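Local coordinates for Serine/threonine-protein kinase Tel1 (Chaetomium thermophilum, PDB 6SKY) that phosphorylates serine and threonine residues of proteins with ATP and probably acts as a sensor that activates checkpoint signalling after DNA damage, at residues 2927-2930 with 2931-2934; 2707-2710 with 2711-2714; 2700-2703 with 2704-2707; 2811-2815 with 2816-2820. One frame throughout, in Å; residues are numbered along the deposited sequence.

Contact 1. Residues 2927-2930 with 2931-2934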
ATOM      1  N   ALA A2927      -5.263 -20.296  20.121  1.00 21.44           N
ATOM      2  CA  ALA A2927      -6.036 -21.506  19.896  1.00 21.44           C
ATOM      3  C   ALA A2927      -5.268 -22.772  20.225  1.00 21.44           C
ATOM      4  O   ALA A2927      -5.893 -23.792  20.510  1.00 21.44           O
ATOM      5  CB  ALA A2927      -6.509 -21.567  18.450  1.00 21.44           C
ATOM      6  N   THR A2928      -3.938 -22.737  20.181  1.00 22.11           N
ATOM      7  CA  THR A2928      -3.104 -23.900  20.444  1.00 22.11           C
ATOM      8  C   THR A2928      -2.356 -23.800  21.763  1.00 22.11           C
ATOM      9  O   THR A2928      -1.505 -24.645  22.041  1.00 22.11           O
ATOM     10  CB  THR A2928      -2.103 -24.108  19.309  1.00 22.11           C
ATOM     11  OG1 THR A2928      -1.436 -22.882  19.026  1.00 22.11           O
ATOM     12  CG2 THR A2928      -2.792 -24.577  18.060  1.00 22.11           C
ATOM     13  N   SER A2929      -2.663 -22.805  22.584  1.00 25.98           N
ATOM     14  CA  SER A2929      -1.925 -22.577  23.816  1.00 25.98           C
ATOM     15  C   SER A2929      -2.289 -23.609  24.869  1.00 25.98           C
ATOM     16  O   SER A2929      -3.461 -23.908  25.084  1.00 25.98           O
ATOM     17  CB  SER A2929      -2.221 -21.177  24.336  1.00 25.98           C
ATOM     18  OG  SER A2929      -1.537 -20.924  25.542  1.00 25.98           O
ATOM     19  N   VAL A2930      -1.273 -24.148  25.541  1.00 26.54           N
ATOM     20  CA  VAL A2930      -1.512 -25.176  26.548  1.00 26.54           C
ATOM     21  C   VAL A2930      -2.168 -24.587  27.787  1.00 26.54           C
ATOM     22  O   VAL A2930      -2.891 -25.281  28.503  1.00 26.54           O
ATOM     23  CB  VAL A2930      -0.194 -25.893  26.886  1.00 26.54           C
ATOM     24  CG1 VAL A2930      -0.369 -26.821  28.064  1.00 26.54           C
ATOM     25  CG2 VAL A2930       0.288 -26.670  25.691  1.00 26.54           C
ATOM     26  N   SER A2931      -1.954 -23.305  28.057  1.00 28.24           N
ATOM     27  CA  SER A2931      -2.605 -22.687  29.198  1.00 28.24           C
ATOM     28  C   SER A2931      -4.053 -22.323  28.921  1.00 28.24           C
ATOM     29  O   SER A2931      -4.795 -22.043  29.864  1.00 28.24           O
ATOM     30  CB  SER A2931      -1.837 -21.444  29.626  1.00 28.24           C
ATOM     31  OG  SER A2931      -2.010 -20.394  28.700  1.00 28.24           O
ATOM     32  N   ASN A2932      -4.468 -22.302  27.659  1.00 27.06           N
ATOM     33  CA  ASN A2932      -5.870 -22.116  27.318  1.00 27.06           C
ATOM     34  C   ASN A2932      -6.597 -23.430  27.142  1.00 27.06           C
ATOM     35  O   ASN A2932      -7.786 -23.515  27.447  1.00 27.06           O
ATOM     36  CB  ASN A2932      -6.009 -21.314  26.028  1.00 27.06           C
ATOM     37  CG  ASN A2932      -5.506 -19.920  26.163  1.00 27.06           C
ATOM     38  OD1 ASN A2932      -4.963 -19.545  27.193  1.00 27.06           O
ATOM     39  ND2 ASN A2932      -5.674 -19.132  25.119  1.00 27.06           N
ATOM     40  N   LEU A2933      -5.909 -24.450  26.647  1.00 23.86           N
ATOM     41  CA  LEU A2933      -6.520 -25.747  26.439  1.00 23.86           C
ATOM     42  C   LEU A2933      -6.630 -26.550  27.719  1.00 23.86           C
ATOM     43  O   LEU A2933      -7.420 -27.492  27.773  1.00 23.86           O
ATOM     44  CB  LEU A2933      -5.724 -26.538  25.404  1.00 23.86           C
ATOM     45  CG  LEU A2933      -5.721 -26.018  23.972  1.00 23.86           C
ATOM     46  CD1 LEU A2933      -4.809 -26.858  23.145  1.00 23.86           C
ATOM     47  CD2 LEU A2933      -7.102 -26.055  23.391  1.00 23.86           C
ATOM     48  N   ALA A2934      -5.868 -26.202  28.748  1.00 24.34           N
ATOM     49  CA  ALA A2934      -5.882 -26.981  29.973  1.00 24.34           C
ATOM     50  C   ALA A2934      -7.057 -26.648  30.869  1.00 24.34           C
ATOM     51  O   ALA A2934      -7.403 -27.456  31.734  1.00 24.34           O
ATOM     52  CB  ALA A2934      -4.588 -26.766  30.743  1.00 24.34           C
TER
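Leu2933 folds back over the turn that starts its own short helix, and its CG lies 3.3 Å from Ser2929 O. This is the tight side of the contact. The side chain leaves with CG anti to the carbonyl carbon (chi1 -67°), which carries CD2 to 3.9 Å from Ala2927 O and CD1 to 4.1 Å from Thr2928 O. Tyr2710 of helix 2703-2714 packs on Leu2933 from outside, and Ala2927 rests on Pro2797 and Phe2798. An alanine in place of Leu2933 would probably leave a gap between Tyr2710 and the carbonyls of Ala2927 and Ser2929. The looser, more exposed side carries two serines. Ser2929 OG and Ser2931 OG form a hydrogen bond of 3.2 Å, with the donor not fixed. Asn2932 lays its amide carbon 4.0 Å from Ser2929 CB, while its ND2 bonds back to Gln2926 O on helix 2916-2927. Ser2929 is the N-cap of helix 2930-2933 in the FATC region. Ser2929 O accepts from two donors, Leu2933 N at 3.0 Å and Asn2932 N at 3.2 Å. Backbone bonds thus fix the turn, a hydrophobic branch seals its inner side, and hydroxyl and amide groups serve the outer side.

Contact 2. Residues 2707-2710 with 2711-2714; sequences IAVY and RRVT
Thr2714 sets its methyl over one face of the Tyr2710 ring. CG2 stands 3.8 Å from the ring centroid and 19° off the normal, a CH-pi contact displaced toward the rim near CZ. The ring is brought there because Tyr2710 CG runs anti to the backbone N (chi1 178°), while the threonine methyl lies anti to its own carbonyl carbon. Ile2707 and Arg2711 are arranged differently. They run side by side in the same direction, and the extended arginine brings Arg2711 NE to 3.8 Å from Ile2707 CG2. Arg2712 bends at chi3 and turns back over the preceding turn. Its guanidinium meets Val2709 CG2 at the edge, where Arg2712 NH1 comes to 3.8 Å, and holds one face over Ala2708 O. Beneath the side chains run regular backbone bonds, such as Arg2711 N to Ile2707 O at 2.9 Å and Thr2714 N to Tyr2710 O at 2.9 Å. Tyr2710 also packs on Ile2695 of helix 2688-2697 and gives a weak hydrogen bond to Ala2942 O. Such i to i+3 and i to i+4 pairing is that of an amphipathic alpha helix, here helix 2703-2714 of the kinase domain, with its tyrosine side turned to the FATC segment.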
ATOM      1  N   ILE A2707      -3.085 -27.364  34.691  1.00 33.50           N
ATOM      2  CA  ILE A2707      -2.132 -27.388  33.589  1.00 33.50           C
ATOM      3  C   ILE A2707      -1.155 -28.545  33.743  1.00 33.50           C
ATOM      4  O   ILE A2707      -0.762 -29.175  32.755  1.00 33.50           O
ATOM      5  CB  ILE A2707      -1.406 -26.041  33.480  1.00 33.50           C
ATOM      6  CG1 ILE A2707      -2.398 -24.938  33.146  1.00 33.50           C
ATOM      7  CG2 ILE A2707      -0.385 -26.094  32.401  1.00 33.50           C
ATOM      8  CD1 ILE A2707      -1.757 -23.623  32.833  1.00 33.50           C
ATOM      9  N   ALA A2708      -0.758 -28.860  34.973  1.00 34.98           N
ATOM     10  CA  ALA A2708       0.140 -29.990  35.174  1.00 34.98           C
ATOM     11  C   ALA A2708      -0.526 -31.304  34.793  1.00 34.98           C
ATOM     12  O   ALA A2708       0.091 -32.151  34.138  1.00 34.98           O
ATOM     13  CB  ALA A2708       0.611 -30.030  36.620  1.00 34.98           C
ATOM     14  N   VAL A2709      -1.787 -31.488  35.186  1.00 32.69           N
ATOM     15  CA  VAL A2709      -2.510 -32.704  34.828  1.00 32.69           C
ATOM     16  C   VAL A2709      -2.702 -32.788  33.323  1.00 32.69           C
ATOM     17  O   VAL A2709      -2.606 -33.866  32.728  1.00 32.69           O
ATOM     18  CB  VAL A2709      -3.851 -32.760  35.573  1.00 32.69           C
ATOM     19  CG1 VAL A2709      -4.731 -33.829  34.992  1.00 32.69           C
ATOM     20  CG2 VAL A2709      -3.611 -33.031  37.030  1.00 32.69           C
ATOM     21  N   TYR A2710      -2.953 -31.652  32.678  1.00 28.89           N
ATOM     22  CA  TYR A2710      -3.143 -31.664  31.236  1.00 28.89           C
ATOM     23  C   TYR A2710      -1.860 -32.035  30.507  1.00 28.89           C
ATOM     24  O   TYR A2710      -1.893 -32.808  29.545  1.00 28.89           O
ATOM     25  CB  TYR A2710      -3.652 -30.310  30.772  1.00 28.89           C
ATOM     26  CG  TYR A2710      -3.822 -30.215  29.289  1.00 28.89           C
ATOM     27  CD1 TYR A2710      -2.903 -29.541  28.516  1.00 28.89           C
ATOM     28  CD2 TYR A2710      -4.898 -30.799  28.660  1.00 28.89           C
ATOM     29  CE1 TYR A2710      -3.049 -29.453  27.175  1.00 28.89           C
ATOM     30  CE2 TYR A2710      -5.050 -30.713  27.316  1.00 28.89           C
ATOM     31  CZ  TYR A2710      -4.122 -30.040  26.578  1.00 28.89           C
ATOM     32  OH  TYR A2710      -4.254 -29.943  25.222  1.00 28.89           O
ATOM     33  N   ARG A2711      -0.721 -31.492  30.936  1.00 32.43           N
ATOM     34  CA  ARG A2711       0.540 -31.885  30.319  1.00 32.43           C
ATOM     35  C   ARG A2711       0.815 -33.364  30.534  1.00 32.43           C
ATOM     36  O   ARG A2711       1.254 -34.064  29.615  1.00 32.43           O
ATOM     37  CB  ARG A2711       1.688 -31.056  30.870  1.00 32.43           C
ATOM     38  CG  ARG A2711       1.673 -29.622  30.448  1.00 32.43           C
ATOM     39  CD  ARG A2711       2.921 -28.938  30.931  1.00 32.43           C
ATOM     40  NE  ARG A2711       2.811 -27.489  30.872  1.00 32.43           N
ATOM     41  CZ  ARG A2711       3.188 -26.760  29.832  1.00 32.43           C
ATOM     42  NH1 ARG A2711       3.054 -25.444  29.862  1.00 32.43           N
ATOM     43  NH2 ARG A2711       3.697 -27.348  28.761  1.00 32.43           N
ATOM     44  N   ARG A2712       0.557 -33.858  31.744  1.00 36.08           N
ATOM     45  CA  ARG A2712       0.775 -35.270  32.022  1.00 36.08           C
ATOM     46  C   ARG A2712      -0.101 -36.152  31.146  1.00 36.08           C
ATOM     47  O   ARG A2712       0.322 -37.232  30.725  1.00 36.08           O
ATOM     48  CB  ARG A2712       0.503 -35.547  33.494  1.00 36.08           C
ATOM     49  CG  ARG A2712       0.895 -36.922  33.957  1.00 36.08           C
ATOM     50  CD  ARG A2712       0.112 -37.329  35.187  1.00 36.08           C
ATOM     51  NE  ARG A2712      -0.344 -36.179  35.961  1.00 36.08           N
ATOM     52  CZ  ARG A2712       0.417 -35.488  36.802  1.00 36.08           C
ATOM     53  NH1 ARG A2712      -0.090 -34.457  37.462  1.00 36.08           N
ATOM     54  NH2 ARG A2712       1.688 -35.818  36.972  1.00 36.08           N
ATOM     55  N   VAL A2713      -1.326 -35.718  30.863  1.00 33.38           N
ATOM     56  CA  VAL A2713      -2.230 -36.542  30.068  1.00 33.38           C
ATOM     57  C   VAL A2713      -1.871 -36.489  28.590  1.00 33.38           C
ATOM     58  O   VAL A2713      -1.932 -37.506  27.898  1.00 33.38           O
ATOM     59  CB  VAL A2713      -3.688 -36.122  30.316  1.00 33.38           C
ATOM     60  CG1 VAL A2713      -4.476 -36.126  29.031  1.00 33.38           C
ATOM     61  CG2 VAL A2713      -4.326 -37.056  31.304  1.00 33.38           C
ATOM     62  N   THR A2714      -1.490 -35.324  28.072  1.00 30.76           N
ATOM     63  CA  THR A2714      -1.133 -35.276  26.662  1.00 30.76           C
ATOM     64  C   THR A2714       0.262 -35.807  26.382  1.00 30.76           C
ATOM     65  O   THR A2714       0.604 -35.995  25.215  1.00 30.76           O
ATOM     66  CB  THR A2714      -1.246 -33.861  26.103  1.00 30.76           C
ATOM     67  OG1 THR A2714      -0.234 -33.032  26.667  1.00 30.76           O
ATOM     68  CG2 THR A2714      -2.593 -33.287  26.404  1.00 30.76           C
TER

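Contact 3. Residues 2700-2703 with 2704-2707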
ATOM      1  N   THR A2700     -11.864 -28.690  39.875  1.00 55.80           N
ATOM      2  CA  THR A2700     -12.096 -27.788  40.993  1.00 55.80           C
ATOM      3  C   THR A2700     -10.792 -27.490  41.718  1.00 55.80           C
ATOM      4  O   THR A2700     -10.735 -27.463  42.945  1.00 55.80           O
ATOM      5  CB  THR A2700     -13.115 -28.382  41.955  1.00 55.80           C
ATOM      6  OG1 THR A2700     -12.654 -29.664  42.391  1.00 55.80           O
ATOM      7  CG2 THR A2700     -14.451 -28.543  41.264  1.00 55.80           C
ATOM      8  N   LYS A2701      -9.724 -27.297  40.957  1.00 50.57           N
ATOM      9  CA  LYS A2701      -8.402 -27.054  41.499  1.00 50.57           C
ATOM     10  C   LYS A2701      -7.796 -25.842  40.815  1.00 50.57           C
ATOM     11  O   LYS A2701      -8.320 -25.338  39.820  1.00 50.57           O
ATOM     12  CB  LYS A2701      -7.517 -28.287  41.333  1.00 50.57           C
ATOM     13  CG  LYS A2701      -8.150 -29.522  41.918  1.00 50.57           C
ATOM     14  CD  LYS A2701      -7.214 -30.695  41.916  1.00 50.57           C
ATOM     15  CE  LYS A2701      -7.881 -31.901  42.539  1.00 50.57           C
ATOM     16  NZ  LYS A2701      -7.003 -33.094  42.484  1.00 50.57           N
ATOM     17  N   ASN A2702      -6.688 -25.357  41.366  1.00 49.54           N
ATOM     18  CA  ASN A2702      -6.075 -24.152  40.831  1.00 49.54           C
ATOM     19  C   ASN A2702      -5.513 -24.409  39.441  1.00 49.54           C
ATOM     20  O   ASN A2702      -5.351 -25.549  39.008  1.00 49.54           O
ATOM     21  CB  ASN A2702      -4.975 -23.646  41.757  1.00 49.54           C
ATOM     22  CG  ASN A2702      -4.231 -24.760  42.430  1.00 49.54           C
ATOM     23  OD1 ASN A2702      -4.824 -25.749  42.853  1.00 49.54           O
ATOM     24  ND2 ASN A2702      -2.921 -24.612  42.539  1.00 49.54           N
ATOM     25  N   THR A2703      -5.208 -23.319  38.739  1.00 45.49           N
ATOM     26  CA  THR A2703      -4.801 -23.429  37.344  1.00 45.49           C
ATOM     27  C   THR A2703      -3.481 -24.174  37.192  1.00 45.49           C
ATOM     28  O   THR A2703      -3.280 -24.876  36.198  1.00 45.49           O
ATOM     29  CB  THR A2703      -4.734 -22.035  36.722  1.00 45.49           C
ATOM     30  OG1 THR A2703      -6.053 -21.630  36.341  1.00 45.49           O
ATOM     31  CG2 THR A2703      -3.851 -22.014  35.505  1.00 45.49           C
ATOM     32  N   GLU A2704      -2.588 -24.073  38.171  1.00 47.43           N
ATOM     33  CA  GLU A2704      -1.316 -24.779  38.073  1.00 47.43           C
ATOM     34  C   GLU A2704      -1.524 -26.286  38.054  1.00 47.43           C
ATOM     35  O   GLU A2704      -0.918 -26.998  37.246  1.00 47.43           O
ATOM     36  CB  GLU A2704      -0.412 -24.378  39.232  1.00 47.43           C
ATOM     37  CG  GLU A2704      -0.367 -22.888  39.471  1.00 47.43           C
ATOM     38  CD  GLU A2704      -0.786 -22.512  40.878  1.00 47.43           C
ATOM     39  OE1 GLU A2704      -1.198 -23.413  41.636  1.00 47.43           O
ATOM     40  OE2 GLU A2704      -0.699 -21.318  41.227  1.00 47.43           O
ATOM     41  N   THR A2705      -2.381 -26.792  38.936  1.00 42.32           N
ATOM     42  CA  THR A2705      -2.626 -28.228  38.975  1.00 42.32           C
ATOM     43  C   THR A2705      -3.346 -28.695  37.720  1.00 42.32           C
ATOM     44  O   THR A2705      -3.054 -29.774  37.196  1.00 42.32           O
ATOM     45  CB  THR A2705      -3.422 -28.587  40.225  1.00 42.32           C
ATOM     46  OG1 THR A2705      -2.618 -28.341  41.382  1.00 42.32           O
ATOM     47  CG2 THR A2705      -3.822 -30.046  40.211  1.00 42.32           C
ATOM     48  N   ARG A2706      -4.276 -27.888  37.211  1.00 37.00           N
ATOM     49  CA  ARG A2706      -4.962 -28.243  35.976  1.00 37.00           C
ATOM     50  C   ARG A2706      -3.991 -28.332  34.812  1.00 37.00           C
ATOM     51  O   ARG A2706      -4.042 -29.284  34.028  1.00 37.00           O
ATOM     52  CB  ARG A2706      -6.061 -27.231  35.679  1.00 37.00           C
ATOM     53  CG  ARG A2706      -7.150 -27.227  36.700  1.00 37.00           C
ATOM     54  CD  ARG A2706      -8.231 -26.245  36.361  1.00 37.00           C
ATOM     55  NE  ARG A2706      -9.143 -26.775  35.365  1.00 37.00           N
ATOM     56  CZ  ARG A2706     -10.204 -26.122  34.908  1.00 37.00           C
ATOM     57  NH1 ARG A2706     -10.988 -26.678  33.997  1.00 37.00           N
ATOM     58  NH2 ARG A2706     -10.478 -24.913  35.365  1.00 37.00           N
ATOM     59  N   ILE A2707      -3.085 -27.364  34.691  1.00 33.50           N
ATOM     60  CA  ILE A2707      -2.132 -27.388  33.589  1.00 33.50           C
ATOM     61  C   ILE A2707      -1.155 -28.545  33.743  1.00 33.50           C
ATOM     62  O   ILE A2707      -0.762 -29.175  32.755  1.00 33.50           O
ATOM     63  CB  ILE A2707      -1.406 -26.041  33.480  1.00 33.50           C
ATOM     64  CG1 ILE A2707      -2.398 -24.938  33.146  1.00 33.50           C
ATOM     65  CG2 ILE A2707      -0.385 -26.094  32.401  1.00 33.50           C
ATOM     66  CD1 ILE A2707      -1.757 -23.623  32.833  1.00 33.50           C
TER
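Thr2705, Arg2706 and Ile2707 reach back to Lys2701, Asn2702 and Thr2703 at the start of helix 2703-2714, where Asn2702 holds the N-cap position. Glu2704 comes first in sequence, but its modelled approach to Asn2702 is too close and remains doubtful. Thr2705 comes next. Its methyl CG2 sits 3.9 Å from Lys2701 CD, a light aliphatic touch made across the extended lysine chain. Thr2705 OG1 lies 3.7 Å from Asn2702 OD1. The asparagine side chain makes no capping bond, so the helix start relies on the main chain of this loop between two kinase-domain helices. Arg2706 N gives the first such bond, to Asn2702 O at 3.1 Å. The arginine then folds back over the loop. With CG anti to its carbonyl carbon (chi1 -64°), Arg2706 CD comes to 3.6 Å from Lys2701 O before the chain bends at chi3. Arg2706 also packs on Val2792 and Val2935. A serine at Arg2706 would probably leave the Lys2701 carbonyl uncovered by the aliphatic chain and take away the packing against those two valines. Ile2707 N follows with a bond to Thr2703 O at 2.9 Å. The two side chains lie side by side, and Ile2707 CD1 meets Thr2703 CG2 at 3.8 Å. Thr2703 also packs on Glu2362 of the second subunit.

Contact 4. Residues 2811-2815 with 2816-2820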
ATOM      1  N   THR A2811       4.045 -29.904   7.432  1.00 26.55           N
ATOM      2  CA  THR A2811       4.101 -28.492   7.805  1.00 26.55           C
ATOM      3  C   THR A2811       2.795 -28.202   8.519  1.00 26.55           C
ATOM      4  O   THR A2811       1.753 -28.032   7.894  1.00 26.55           O
ATOM      5  CB  THR A2811       4.270 -27.607   6.582  1.00 26.55           C
ATOM      6  OG1 THR A2811       3.057 -27.616   5.827  1.00 26.55           O
ATOM      7  CG2 THR A2811       5.378 -28.126   5.710  1.00 26.55           C
ATOM      8  N   LYS A2812       2.842 -28.166   9.846  1.00 25.13           N
ATOM      9  CA  LYS A2812       1.627 -28.351  10.623  1.00 25.13           C
ATOM     10  C   LYS A2812       0.587 -27.262  10.397  1.00 25.13           C
ATOM     11  O   LYS A2812      -0.421 -27.509   9.738  1.00 25.13           O
ATOM     12  CB  LYS A2812       2.003 -28.455  12.093  1.00 25.13           C
ATOM     13  CG  LYS A2812       3.177 -29.375  12.307  1.00 25.13           C
ATOM     14  CD  LYS A2812       3.115 -30.090  13.632  1.00 25.13           C
ATOM     15  CE  LYS A2812       3.366 -29.150  14.782  1.00 25.13           C
ATOM     16  NZ  LYS A2812       3.432 -29.883  16.071  1.00 25.13           N
ATOM     17  N   THR A2813       0.839 -26.044  10.864  1.00 25.60           N
ATOM     18  CA  THR A2813      -0.070 -24.936  10.613  1.00 25.60           C
ATOM     19  C   THR A2813       0.445 -23.974   9.561  1.00 25.60           C
ATOM     20  O   THR A2813      -0.337 -23.183   9.035  1.00 25.60           O
ATOM     21  CB  THR A2813      -0.353 -24.152  11.903  1.00 25.60           C
ATOM     22  OG1 THR A2813       0.752 -24.281  12.800  1.00 25.60           O
ATOM     23  CG2 THR A2813      -1.589 -24.671  12.580  1.00 25.60           C
ATOM     24  N   GLU A2814       1.729 -24.025   9.241  1.00 26.49           N
ATOM     25  CA  GLU A2814       2.279 -23.205   8.180  1.00 26.49           C
ATOM     26  C   GLU A2814       1.856 -23.736   6.822  1.00 26.49           C
ATOM     27  O   GLU A2814       1.568 -24.918   6.654  1.00 26.49           O
ATOM     28  CB  GLU A2814       3.792 -23.194   8.272  1.00 26.49           C
ATOM     29  CG  GLU A2814       4.291 -23.461   9.652  1.00 26.49           C
ATOM     30  CD  GLU A2814       4.194 -22.247  10.526  1.00 26.49           C
ATOM     31  OE1 GLU A2814       4.107 -21.134   9.971  1.00 26.49           O
ATOM     32  OE2 GLU A2814       4.208 -22.397  11.766  1.00 26.49           O
ATOM     33  N   GLY A2815       1.829 -22.857   5.841  1.00 21.57           N
ATOM     34  CA  GLY A2815       1.510 -23.306   4.509  1.00 21.57           C
ATOM     35  C   GLY A2815       0.063 -23.103   4.157  1.00 21.57           C
ATOM     36  O   GLY A2815      -0.397 -21.971   4.100  1.00 21.57           O
ATOM     37  N   VAL A2816      -0.675 -24.188   3.942  1.00 21.77           N
ATOM     38  CA  VAL A2816      -2.034 -24.066   3.434  1.00 21.77           C
ATOM     39  C   VAL A2816      -2.959 -23.478   4.488  1.00 21.77           C
ATOM     40  O   VAL A2816      -3.789 -22.617   4.187  1.00 21.77           O
ATOM     41  CB  VAL A2816      -2.531 -25.430   2.932  1.00 21.77           C
ATOM     42  CG1 VAL A2816      -3.946 -25.334   2.440  1.00 21.77           C
ATOM     43  CG2 VAL A2816      -1.644 -25.929   1.842  1.00 21.77           C
ATOM     44  N   PHE A2817      -2.829 -23.912   5.738  1.00 18.25           N
ATOM     45  CA  PHE A2817      -3.774 -23.480   6.760  1.00 18.25           C
ATOM     46  C   PHE A2817      -3.633 -21.996   7.052  1.00 18.25           C
ATOM     47  O   PHE A2817      -4.626 -21.268   7.088  1.00 18.25           O
ATOM     48  CB  PHE A2817      -3.589 -24.290   8.038  1.00 18.25           C
ATOM     49  CG  PHE A2817      -4.499 -23.873   9.145  1.00 18.25           C
ATOM     50  CD1 PHE A2817      -5.834 -24.188   9.111  1.00 18.25           C
ATOM     51  CD2 PHE A2817      -4.022 -23.158  10.215  1.00 18.25           C
ATOM     52  CE1 PHE A2817      -6.665 -23.801  10.115  1.00 18.25           C
ATOM     53  CE2 PHE A2817      -4.857 -22.772  11.216  1.00 18.25           C
ATOM     54  CZ  PHE A2817      -6.178 -23.094  11.163  1.00 18.25           C
ATOM     55  N   ARG A2818      -2.410 -21.527   7.264  1.00 18.51           N
ATOM     56  CA  ARG A2818      -2.211 -20.133   7.629  1.00 18.51           C
ATOM     57  C   ARG A2818      -2.523 -19.199   6.468  1.00 18.51           C
ATOM     58  O   ARG A2818      -3.133 -18.143   6.661  1.00 18.51           O
ATOM     59  CB  ARG A2818      -0.786 -19.943   8.114  1.00 18.51           C
ATOM     60  CG  ARG A2818      -0.595 -18.749   8.971  1.00 18.51           C
ATOM     61  CD  ARG A2818       0.808 -18.689   9.491  1.00 18.51           C
ATOM     62  NE  ARG A2818       1.062 -19.723  10.480  1.00 18.51           N
ATOM     63  CZ  ARG A2818       1.017 -19.524  11.788  1.00 18.51           C
ATOM     64  NH1 ARG A2818       1.264 -20.520  12.615  1.00 18.51           N
ATOM     65  NH2 ARG A2818       0.730 -18.329  12.264  1.00 18.51           N
ATOM     66  N   ARG A2819      -2.146 -19.584   5.251  1.00 22.26           N
ATOM     67  CA  ARG A2819      -2.464 -18.764   4.092  1.00 22.26           C
ATOM     68  C   ARG A2819      -3.961 -18.711   3.844  1.00 22.26           C
ATOM     69  O   ARG A2819      -4.490 -17.666   3.466  1.00 22.26           O
ATOM     70  CB  ARG A2819      -1.744 -19.286   2.858  1.00 22.26           C
ATOM     71  CG  ARG A2819      -0.251 -19.209   2.931  1.00 22.26           C
ATOM     72  CD  ARG A2819       0.293 -18.172   2.014  1.00 22.26           C
ATOM     73  NE  ARG A2819       0.000 -18.468   0.624  1.00 22.26           N
ATOM     74  CZ  ARG A2819       0.195 -17.608  -0.365  1.00 22.26           C
ATOM     75  NH1 ARG A2819      -0.098 -17.945  -1.608  1.00 22.26           N
ATOM     76  NH2 ARG A2819       0.675 -16.408  -0.104  1.00 22.26           N
ATOM     77  N   CYS A2820      -4.666 -19.819   4.054  1.00 22.40           N
ATOM     78  CA  CYS A2820      -6.101 -19.804   3.820  1.00 22.40           C
ATOM     79  C   CYS A2820      -6.847 -19.074   4.921  1.00 22.40           C
ATOM     80  O   CYS A2820      -7.861 -18.431   4.645  1.00 22.40           O
ATOM     81  CB  CYS A2820      -6.621 -21.228   3.668  1.00 22.40           C
ATOM     82  SG  CYS A2820      -6.176 -21.975   2.106  1.00 22.40           S
TER
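Glu2814 and Arg2818 run side by side, their carboxylate and guanidinium planes only 9° apart. Glu2814 OE1 lies 3.4 Å from Arg2818 NE, a salt bridge of charges alone, since the oxygen stands well out of the guanidinium plane. Thr2813 OG1 meets the same guanidinium at its edge, 3.8 Å from Arg2818 NH1. The threonine methyl turns to Phe2817, where Thr2813 CG2 is 3.7 Å from Phe2817 CD2. Thr2813 O lies at the ring edge, in plane, and accepts a weak bond from Arg2818 N. Next come the groups that hold this shell. Arg2818 CG is anti to its backbone N (chi1 -158°), and a bend at chi3 swings the guanidinium over the loop. Arg2818 NH2 also makes a weak hydrogen bond to Asn2921 OD1 on helix 2916-2927. Gly2815 is the N-cap of helix 2816-2828, at backbone angles that would jam a side chain against the preceding carbonyl. Gly2815 O takes Arg2819 N at 3.2 Å, and Thr2811 OG1 bonds Glu2814 O at 3.2 Å. Further out, Arg2819 NH1 forms a salt bridge with Asp1928. The Glu2814 pairing is thus probably one of charge rather than of a directed bond, while the glycine turn fixes the helix start.

How the contacts relate
Along the chain the order is contact 3, contact 2, contact 4, contact 1. Contact 3 is the start of helix 2703-2714 and contact 2 its later turns; they share Ile2707, and their centres are 10 Å apart. Contact 1 comes last in sequence yet packs against this helix: Ala2934 CB lies 3.7 Å from Ile2707 CG1. Its centre is 11 Å from that of contact 2. Contacts 1, 2 and 3 thus meet where the C-terminal end of the FATC range packs on helix 2703-2714. Contact 4 stands apart, its centre 19 Å from that of contact 1. Helix 2916-2927, also of the FATC range, links contacts 4 and 1: it touches Phe2817 and leads into contact 1.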